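Alpha-fucosidase (Bifidobacterium bifidum, PDB 2EAB) probably releases alpha-1,2-linked L-fucose by hydrolysis, this chain being the family 95 glycoside hydrolase catalytic piece of a larger protein. Local coordinates at residues N784-D789 with K794-T799; A131-Y136 with E486-G491. All blocks are in the same frame, centred on the assembly; numbering follows the deposited sequence.

Interaction 1 (N784-D789 with K794-T799); sequences NSTFTD and KYVNYT
K794 and T788 lie side by side as a non-hydrogen-bonded pair of an antiparallel ladder, and from CG outward the lysine runs beside the T788 hydroxyl. Its CB sits 3.9 Å from the carbonyl O of F787, with CG2 of T786 slightly farther off. CG then comes to 3.6 Å from OG1 of T788, and CD and CE pass the same hydroxyl more loosely. A bend at the last torsion (chi4 -71°) turns the ammonium group back, and NZ donates to OG1 of T788 at 2.8 Å. Between this pair and that of T786 with V796, F787 and Y795 exchange backbone bonds, F787 N to Y795 O at 3.0 Å and Y795 N to F787 O at 2.8 Å. On the face carrying these two side chains, CD2 of each ring touches the other, while F787 CB rests 3.6 Å from CD2 of Y798. The F787 edge points at the Y798 face in a T-shaped stack, planes at 81°. Farther out, Y795 OH donates to OD2 of D789 at 3.0 Å, arriving above the carboxylate plane. The other oxygen, OD1, accepts from the backbone N of K793. At the opposite end N797 adopts a left-handed helical conformation, and S785 O receives weak bonds from N797 N and Y798 N. Water 1 joins N784 O to N797 OD1, and water 2 links S785 N to Y798 O. D695 bonds the hydroxyls of both S785 and Y798, and L881 and V873 cover the aromatic face. The arrangement is a short beta hairpin, one face aromatic and laid on strands 871-874 and 880-884, its open end near E520 and D690, which bind a calcium ion absent from the present model.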
ATOM      1  N   ASN A 784       6.329 -16.412   6.884  1.00  6.20           N
ATOM      2  CA  ASN A 784       7.417 -16.141   5.945  1.00  6.42           C
ATOM      3  C   ASN A 784       8.702 -16.903   6.219  1.00  6.22           C
ATOM      4  O   ASN A 784       9.624 -16.861   5.401  1.00  6.51           O
ATOM      5  CB  ASN A 784       7.762 -14.653   5.954  1.00  6.34           C
ATOM      6  CG  ASN A 784       8.434 -14.231   7.246  1.00  7.19           C
ATOM      7  OD1 ASN A 784       7.821 -14.286   8.309  1.00  7.74           O
ATOM      8  ND2 ASN A 784       9.695 -13.830   7.168  1.00  7.76           N
ATOM      9  N   SER A 785       8.798 -17.566   7.365  1.00  6.53           N
ATOM     10  CA  SER A 785      10.078 -18.146   7.747  1.00  6.85           C
ATOM     11  C   SER A 785      10.223 -19.603   7.327  1.00  6.78           C
ATOM     12  O   SER A 785       9.276 -20.214   6.831  1.00  7.16           O
ATOM     13  CB  SER A 785      10.325 -17.975   9.242  1.00  6.97           C
ATOM     14  OG  SER A 785      11.682 -18.230   9.540  1.00  7.39           O
ATOM     15  N   THR A 786      11.433 -20.124   7.496  1.00  6.86           N
ATOM     16  CA  THR A 786      11.749 -21.523   7.234  1.00  7.10           C
ATOM     17  C   THR A 786      12.312 -22.140   8.507  1.00  7.14           C
ATOM     18  O   THR A 786      13.241 -21.603   9.115  1.00  7.40           O
ATOM     19  CB  THR A 786      12.747 -21.654   6.072  1.00  7.64           C
ATOM     20  OG1 THR A 786      12.119 -21.204   4.866  1.00  7.47           O
ATOM     21  CG2 THR A 786      13.201 -23.097   5.886  1.00  8.15           C
ATOM     22  N   PHE A 787      11.717 -23.258   8.907  1.00  6.75           N
ATOM     23  CA  PHE A 787      12.079 -24.016  10.102  1.00  7.31           C
ATOM     24  C   PHE A 787      12.989 -25.160   9.683  1.00  7.19           C
ATOM     25  O   PHE A 787      12.767 -25.789   8.644  1.00  7.24           O
ATOM     26  CB  PHE A 787      10.788 -24.570  10.706  1.00  7.72           C
ATOM     27  CG  PHE A 787      10.946 -25.286  12.027  1.00  7.37           C
ATOM     28  CD1 PHE A 787      10.724 -24.616  13.223  1.00  8.25           C
ATOM     29  CD2 PHE A 787      11.217 -26.652  12.065  1.00  8.33           C
ATOM     30  CE1 PHE A 787      10.811 -25.290  14.438  1.00  9.39           C
ATOM     31  CE2 PHE A 787      11.307 -27.330  13.276  1.00  8.94           C
ATOM     32  CZ  PHE A 787      11.103 -26.648  14.460  1.00  9.40           C
ATOM     33  N   THR A 788      14.009 -25.426  10.490  1.00  7.20           N
ATOM     34  CA  THR A 788      14.891 -26.566  10.246  1.00  7.56           C
ATOM     35  C   THR A 788      14.915 -27.437  11.486  1.00  7.29           C
ATOM     36  O   THR A 788      15.368 -26.994  12.542  1.00  7.64           O
ATOM     37  CB  THR A 788      16.328 -26.122   9.903  1.00  7.90           C
ATOM     38  OG1 THR A 788      16.290 -25.219   8.796  1.00  8.90           O
ATOM     39  CG2 THR A 788      17.196 -27.323   9.535  1.00  8.87           C
ATOM     40  N   ASP A 789      14.423 -28.669  11.374  1.00  7.65           N
ATOM     41  CA  ASP A 789      14.453 -29.556  12.533  1.00  7.87           C
ATOM     42  C   ASP A 789      15.863 -30.107  12.749  1.00  7.95           C
ATOM     43  O   ASP A 789      16.747 -29.889  11.923  1.00  7.89           O
ATOM     44  CB  ASP A 789      13.349 -30.637  12.499  1.00  8.18           C
ATOM     45  CG  ASP A 789      13.585 -31.729  11.470  1.00  8.68           C
ATOM     46  OD1 ASP A 789      14.728 -31.952  11.025  1.00  8.01           O
ATOM     47  OD2 ASP A 789      12.584 -32.387  11.107  1.00 12.88           O
ATOM     48  N   LYS A 794      13.655 -29.222   6.319  1.00  8.55           N
ATOM     49  CA  LYS A 794      13.193 -27.843   6.234  1.00  9.00           C
ATOM     50  C   LYS A 794      11.698 -27.743   5.952  1.00  8.76           C
ATOM     51  O   LYS A 794      11.139 -28.532   5.180  1.00  9.60           O
ATOM     52  CB  LYS A 794      14.018 -27.059   5.209  1.00  9.90           C
ATOM     53  CG  LYS A 794      15.459 -26.863   5.682  1.00 12.09           C
ATOM     54  CD  LYS A 794      16.300 -26.019   4.753  1.00 14.81           C
ATOM     55  CE  LYS A 794      17.731 -25.913   5.269  1.00 15.76           C
ATOM     56  NZ  LYS A 794      17.861 -25.057   6.486  1.00 16.56           N
ATOM     57  N   TYR A 795      11.059 -26.778   6.605  1.00  7.75           N
ATOM     58  CA  TYR A 795       9.642 -26.496   6.404  1.00  7.79           C
ATOM     59  C   TYR A 795       9.540 -25.024   6.049  1.00  7.19           C
ATOM     60  O   TYR A 795       9.739 -24.148   6.893  1.00  7.26           O
ATOM     61  CB  TYR A 795       8.819 -26.858   7.647  1.00  8.41           C
ATOM     62  CG  TYR A 795       9.123 -28.252   8.152  1.00 10.38           C
ATOM     63  CD1 TYR A 795       8.313 -29.338   7.825  1.00 12.64           C
ATOM     64  CD2 TYR A 795      10.256 -28.488   8.936  1.00 11.46           C
ATOM     65  CE1 TYR A 795       8.629 -30.626   8.281  1.00 12.41           C
ATOM     66  CE2 TYR A 795      10.575 -29.756   9.390  1.00 12.43           C
ATOM     67  CZ  TYR A 795       9.757 -30.811   9.063  1.00 11.95           C
ATOM     68  OH  TYR A 795      10.083 -32.063   9.523  1.00 13.14           O
ATOM     69  N   VAL A 796       9.267 -24.775   4.774  1.00  6.85           N
ATOM     70  CA  VAL A 796       9.297 -23.435   4.210  1.00  6.88           C
ATOM     71  C   VAL A 796       7.930 -22.785   4.356  1.00  6.64           C
ATOM     72  O   VAL A 796       6.902 -23.410   4.067  1.00  7.02           O
ATOM     73  CB  VAL A 796       9.720 -23.489   2.724  1.00  7.06           C
ATOM     74  CG1 VAL A 796       9.688 -22.107   2.093  1.00  7.71           C
ATOM     75  CG2 VAL A 796      11.110 -24.104   2.581  1.00  8.12           C
ATOM     76  N   ASN A 797       7.923 -21.521   4.781  1.00  6.65           N
ATOM     77  CA  ASN A 797       6.691 -20.760   4.958  1.00  6.95           C
ATOM     78  C   ASN A 797       5.734 -21.438   5.932  1.00  6.63           C
ATOM     79  O   ASN A 797       4.532 -21.517   5.691  1.00  6.85           O
ATOM     80  CB  ASN A 797       6.028 -20.467   3.603  1.00  7.26           C
ATOM     81  CG  ASN A 797       6.864 -19.537   2.746  1.00  7.39           C
ATOM     82  OD1 ASN A 797       7.834 -18.958   3.224  1.00  8.57           O
ATOM     83  ND2 ASN A 797       6.491 -19.391   1.481  1.00  8.20           N
ATOM     84  N   TYR A 798       6.277 -21.923   7.046  1.00  6.39           N
ATOM     85  CA  TYR A 798       5.444 -22.556   8.057  1.00  6.29           C
ATOM     86  C   TYR A 798       4.506 -21.526   8.682  1.00  6.55           C
ATOM     87  O   TYR A 798       4.827 -20.327   8.761  1.00  6.57           O
ATOM     88  CB  TYR A 798       6.297 -23.270   9.121  1.00  6.69           C
ATOM     89  CG  TYR A 798       7.141 -22.360   9.991  1.00  6.59           C
ATOM     90  CD1 TYR A 798       6.624 -21.809  11.163  1.00  6.87           C
ATOM     91  CD2 TYR A 798       8.461 -22.073   9.660  1.00  7.21           C
ATOM     92  CE1 TYR A 798       7.390 -20.978  11.976  1.00  7.33           C
ATOM     93  CE2 TYR A 798       9.240 -21.242  10.468  1.00  7.42           C
ATOM     94  CZ  TYR A 798       8.691 -20.696  11.617  1.00  7.03           C
ATOM     95  OH  TYR A 798       9.429 -19.870  12.436  1.00  7.48           O
ATOM     96  N   THR A 799       3.337 -22.001   9.091  1.00  6.28           N
ATOM     97  CA  THR A 799       2.315 -21.173   9.709  1.00  6.87           C
ATOM     98  C   THR A 799       2.677 -20.956  11.170  1.00  6.77           C
ATOM     99  O   THR A 799       2.759 -21.919  11.933  1.00  7.71           O
ATOM    100  CB  THR A 799       0.945 -21.867   9.617  1.00  6.90           C
ATOM    101  OG1 THR A 799       0.677 -22.219   8.257  1.00  7.56           O
ATOM    102  CG2 THR A 799      -0.171 -20.981  10.150  1.00  7.85           C
TER
HETATM  103  O   HOH W   1       8.545 -16.493   2.786  1.00 10.68           O
HETATM  104  O   HOH W   2       6.807 -18.376   9.287  1.00  7.44           O

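Interaction 2 (A131-Y136 with E486-G491); sequences AEQGNY and ENTAYG
Q133 brings its amide NE2 to OE1 of E486 from well above the carboxylate, 65° out of that group's plane, although the acceptor stays close to the plane of the amide itself. NE2 of Q133 lies 3.0 Å from OE1 of E486, and the two side chains cross at about a right angle. Both chains are extended beyond CG: the glutamine, with CG anti to the backbone N (chi1 -175°), leaves the C-terminal end of the short helix 130-133 and meets the glutamate on strand 486-487. NE2 also donates to water 3 at 2.9 Å, which in turn donates to N487 O, so both amide N-H groups are used in this buried place. Shortened to an alanine, this position is likely to leave OE1 of E486 and water 3 without their common donor and to open a gap beside the methyl of T488. That methyl, CG2, lies against the carbonyl O of Q133 at 3.4 Å and makes an apolar touch with Q133 CG at 4.1 Å. Water 4 sits on the hydroxyl side of the threonine, 2.8 Å from Q133 O and 2.7 Å from T488 OG1. The same OG1 accepts from the backbone N of Y490 at 3.0 Å, closing an ST turn that fixes the rotation of the threonine. G134 follows with positive phi, taking the chain out of the helix. H410 packs against both Q133 and E486, and Y490 OH is bonded to W80 O. The contact is a domain interface, where a helix end of the N-terminal domain meets a strand and ST turn of the family 95 catalytic domain with one direct side-chain bond and bridging water.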
ATOM      1  N   ALA A 131       6.321  19.351 -15.369  1.00  5.89           N
ATOM      2  CA  ALA A 131       5.095  19.253 -16.162  1.00  5.98           C
ATOM      3  C   ALA A 131       4.964  17.889 -16.831  1.00  5.90           C
ATOM      4  O   ALA A 131       3.854  17.403 -17.040  1.00  5.99           O
ATOM      5  CB  ALA A 131       5.042  20.358 -17.202  1.00  6.08           C
ATOM      6  N   GLU A 132       6.096  17.291 -17.193  1.00  5.68           N
ATOM      7  CA  GLU A 132       6.104  15.926 -17.732  1.00  5.63           C
ATOM      8  C   GLU A 132       5.848  14.900 -16.641  1.00  5.48           C
ATOM      9  O   GLU A 132       5.155  13.905 -16.860  1.00  5.84           O
ATOM     10  CB  GLU A 132       7.439  15.603 -18.390  1.00  5.83           C
ATOM     11  CG  GLU A 132       7.677  16.239 -19.744  1.00  6.39           C
ATOM     12  CD  GLU A 132       8.927  15.703 -20.409  1.00  6.65           C
ATOM     13  OE1 GLU A 132       9.782  15.120 -19.707  1.00  7.03           O
ATOM     14  OE2 GLU A 132       9.049  15.854 -21.642  1.00  7.92           O
ATOM     15  N   GLN A 133       6.429  15.122 -15.468  1.00  5.55           N
ATOM     16  CA  GLN A 133       6.219  14.203 -14.365  1.00  5.77           C
ATOM     17  C   GLN A 133       4.745  14.201 -13.978  1.00  5.62           C
ATOM     18  O   GLN A 133       4.122  13.145 -13.875  1.00  5.81           O
ATOM     19  CB  GLN A 133       7.075  14.597 -13.171  1.00  5.70           C
ATOM     20  CG  GLN A 133       6.974  13.592 -12.035  1.00  5.92           C
ATOM     21  CD  GLN A 133       8.013  13.793 -10.952  1.00  5.84           C
ATOM     22  OE1 GLN A 133       8.906  14.646 -11.057  1.00  6.33           O
ATOM     23  NE2 GLN A 133       7.910  12.988  -9.901  1.00  5.93           N
ATOM     24  N   GLY A 134       4.192  15.392 -13.774  1.00  5.57           N
ATOM     25  CA  GLY A 134       2.807  15.526 -13.368  1.00  5.41           C
ATOM     26  C   GLY A 134       2.569  15.023 -11.961  1.00  5.75           C
ATOM     27  O   GLY A 134       3.502  14.848 -11.179  1.00  6.18           O
ATOM     28  N   ASN A 135       1.296  14.835 -11.639  1.00  5.46           N
ATOM     29  CA  ASN A 135       0.858  14.411 -10.319  1.00  5.93           C
ATOM     30  C   ASN A 135      -0.617  14.049 -10.349  1.00  5.78           C
ATOM     31  O   ASN A 135      -1.294  14.263 -11.357  1.00  6.11           O
ATOM     32  CB  ASN A 135       1.185  15.462  -9.234  1.00  5.99           C
ATOM     33  CG  ASN A 135       0.441  16.796  -9.404  1.00  6.55           C
ATOM     34  OD1 ASN A 135      -0.177  17.094 -10.432  1.00  7.87           O
ATOM     35  ND2 ASN A 135       0.518  17.611  -8.365  1.00  5.21           N
ATOM     36  N   TYR A 136      -1.088  13.463  -9.256  1.00  5.63           N
ATOM     37  CA  TYR A 136      -2.494  13.155  -9.065  1.00  6.02           C
ATOM     38  C   TYR A 136      -3.242  14.410  -8.642  1.00  5.96           C
ATOM     39  O   TYR A 136      -2.769  15.142  -7.772  1.00  6.17           O
ATOM     40  CB  TYR A 136      -2.614  12.120  -7.958  1.00  6.05           C
ATOM     41  CG  TYR A 136      -4.011  11.594  -7.709  1.00  6.20           C
ATOM     42  CD1 TYR A 136      -4.748  11.016  -8.733  1.00  6.07           C
ATOM     43  CD2 TYR A 136      -4.573  11.631  -6.434  1.00  6.39           C
ATOM     44  CE1 TYR A 136      -6.015  10.495  -8.501  1.00  6.39           C
ATOM     45  CE2 TYR A 136      -5.846  11.122  -6.189  1.00  6.81           C
ATOM     46  CZ  TYR A 136      -6.556  10.551  -7.227  1.00  6.73           C
ATOM     47  OH  TYR A 136      -7.803  10.017  -7.004  1.00  6.59           O
ATOM     48  N   GLU A 486      10.145   7.770  -7.555  1.00  5.37           N
ATOM     49  CA  GLU A 486       8.977   8.545  -7.945  1.00  5.51           C
ATOM     50  C   GLU A 486       8.418   8.023  -9.255  1.00  5.62           C
ATOM     51  O   GLU A 486       9.069   8.119 -10.293  1.00  5.59           O
ATOM     52  CB  GLU A 486       9.325  10.022  -8.086  1.00  6.01           C
ATOM     53  CG  GLU A 486       9.850  10.658  -6.820  1.00  6.38           C
ATOM     54  CD  GLU A 486       9.915  12.159  -6.937  1.00  7.21           C
ATOM     55  OE1 GLU A 486      10.214  12.666  -8.043  1.00  7.09           O
ATOM     56  OE2 GLU A 486       9.669  12.842  -5.918  1.00  8.06           O
ATOM     57  N   ASN A 487       7.208   7.476  -9.184  1.00  5.33           N
ATOM     58  CA  ASN A 487       6.513   6.912 -10.325  1.00  5.30           C
ATOM     59  C   ASN A 487       5.147   7.559 -10.492  1.00  5.15           C
ATOM     60  O   ASN A 487       4.661   8.259  -9.594  1.00  5.62           O
ATOM     61  CB  ASN A 487       6.432   5.392 -10.177  1.00  5.67           C
ATOM     62  CG  ASN A 487       7.726   4.717 -10.572  1.00  5.49           C
ATOM     63  OD1 ASN A 487       7.937   4.410 -11.744  1.00  6.45           O
ATOM     64  ND2 ASN A 487       8.617   4.515  -9.607  1.00  6.11           N
ATOM     65  N   THR A 488       4.547   7.360 -11.661  1.00  5.13           N
ATOM     66  CA  THR A 488       3.315   8.063 -12.006  1.00  5.39           C
ATOM     67  C   THR A 488       2.370   7.128 -12.760  1.00  5.41           C
ATOM     68  O   THR A 488       2.620   5.926 -12.865  1.00  5.48           O
ATOM     69  CB  THR A 488       3.592   9.296 -12.893  1.00  5.53           C
ATOM     70  OG1 THR A 488       3.997   8.847 -14.188  1.00  5.14           O
ATOM     71  CG2 THR A 488       4.648  10.213 -12.285  1.00  5.84           C
ATOM     72  N   ALA A 489       1.301   7.692 -13.309  1.00  5.36           N
ATOM     73  CA  ALA A 489       0.386   6.957 -14.176  1.00  5.62           C
ATOM     74  C   ALA A 489       0.950   6.723 -15.586  1.00  5.57           C
ATOM     75  O   ALA A 489       0.335   6.008 -16.381  1.00  5.81           O
ATOM     76  CB  ALA A 489      -0.950   7.686 -14.256  1.00  6.22           C
ATOM     77  N   TYR A 490       2.103   7.319 -15.900  1.00  5.39           N
ATOM     78  CA  TYR A 490       2.566   7.430 -17.287  1.00  5.37           C
ATOM     79  C   TYR A 490       3.982   6.916 -17.550  1.00  5.70           C
ATOM     80  O   TYR A 490       4.695   7.438 -18.422  1.00  5.49           O
ATOM     81  CB  TYR A 490       2.452   8.881 -17.761  1.00  5.45           C
ATOM     82  CG  TYR A 490       1.066   9.466 -17.670  1.00  5.18           C
ATOM     83  CD1 TYR A 490       0.036   8.979 -18.470  1.00  5.75           C
ATOM     84  CD2 TYR A 490       0.785  10.521 -16.805  1.00  6.16           C
ATOM     85  CE1 TYR A 490      -1.234   9.518 -18.406  1.00  5.71           C
ATOM     86  CE2 TYR A 490      -0.491  11.064 -16.724  1.00  5.65           C
ATOM     87  CZ  TYR A 490      -1.496  10.560 -17.536  1.00  5.88           C
ATOM     88  OH  TYR A 490      -2.771  11.080 -17.484  1.00  6.11           O
ATOM     89  N   GLY A 491       4.403   5.883 -16.827  1.00  5.31           N
ATOM     90  CA  GLY A 491       5.705   5.288 -17.110  1.00  5.83           C
ATOM     91  C   GLY A 491       6.885   6.223 -16.880  1.00  5.22           C
ATOM     92  O   GLY A 491       7.844   6.225 -17.659  1.00  5.61           O
TER
HETATM   93  O   HOH W   3       5.856  11.075  -9.200  1.00  5.90           O
HETATM   94  O   HOH W   4       4.416  11.021 -15.722  1.00  6.35           O

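How the interactions relate
From the N terminus the chain first runs through 131-136 in the N-terminal domain, then through the rest of that domain's sheets, helices 297-314 and 316-331, and much of the catalytic domain before 486-491 comes back to it; interaction 2 thus closes a loop of about 350 residues. Interaction 1 opens only afterwards, and its turn between strands 786-788 and 794-796 is five residues long. The two follow in series, neither nested nor crossed. Their centres lie about 41 Å apart on opposite sides of the chain's centre. Interaction 2 ties two domains together, whereas interaction 1 is local and sets its hairpin against the C-terminal strands.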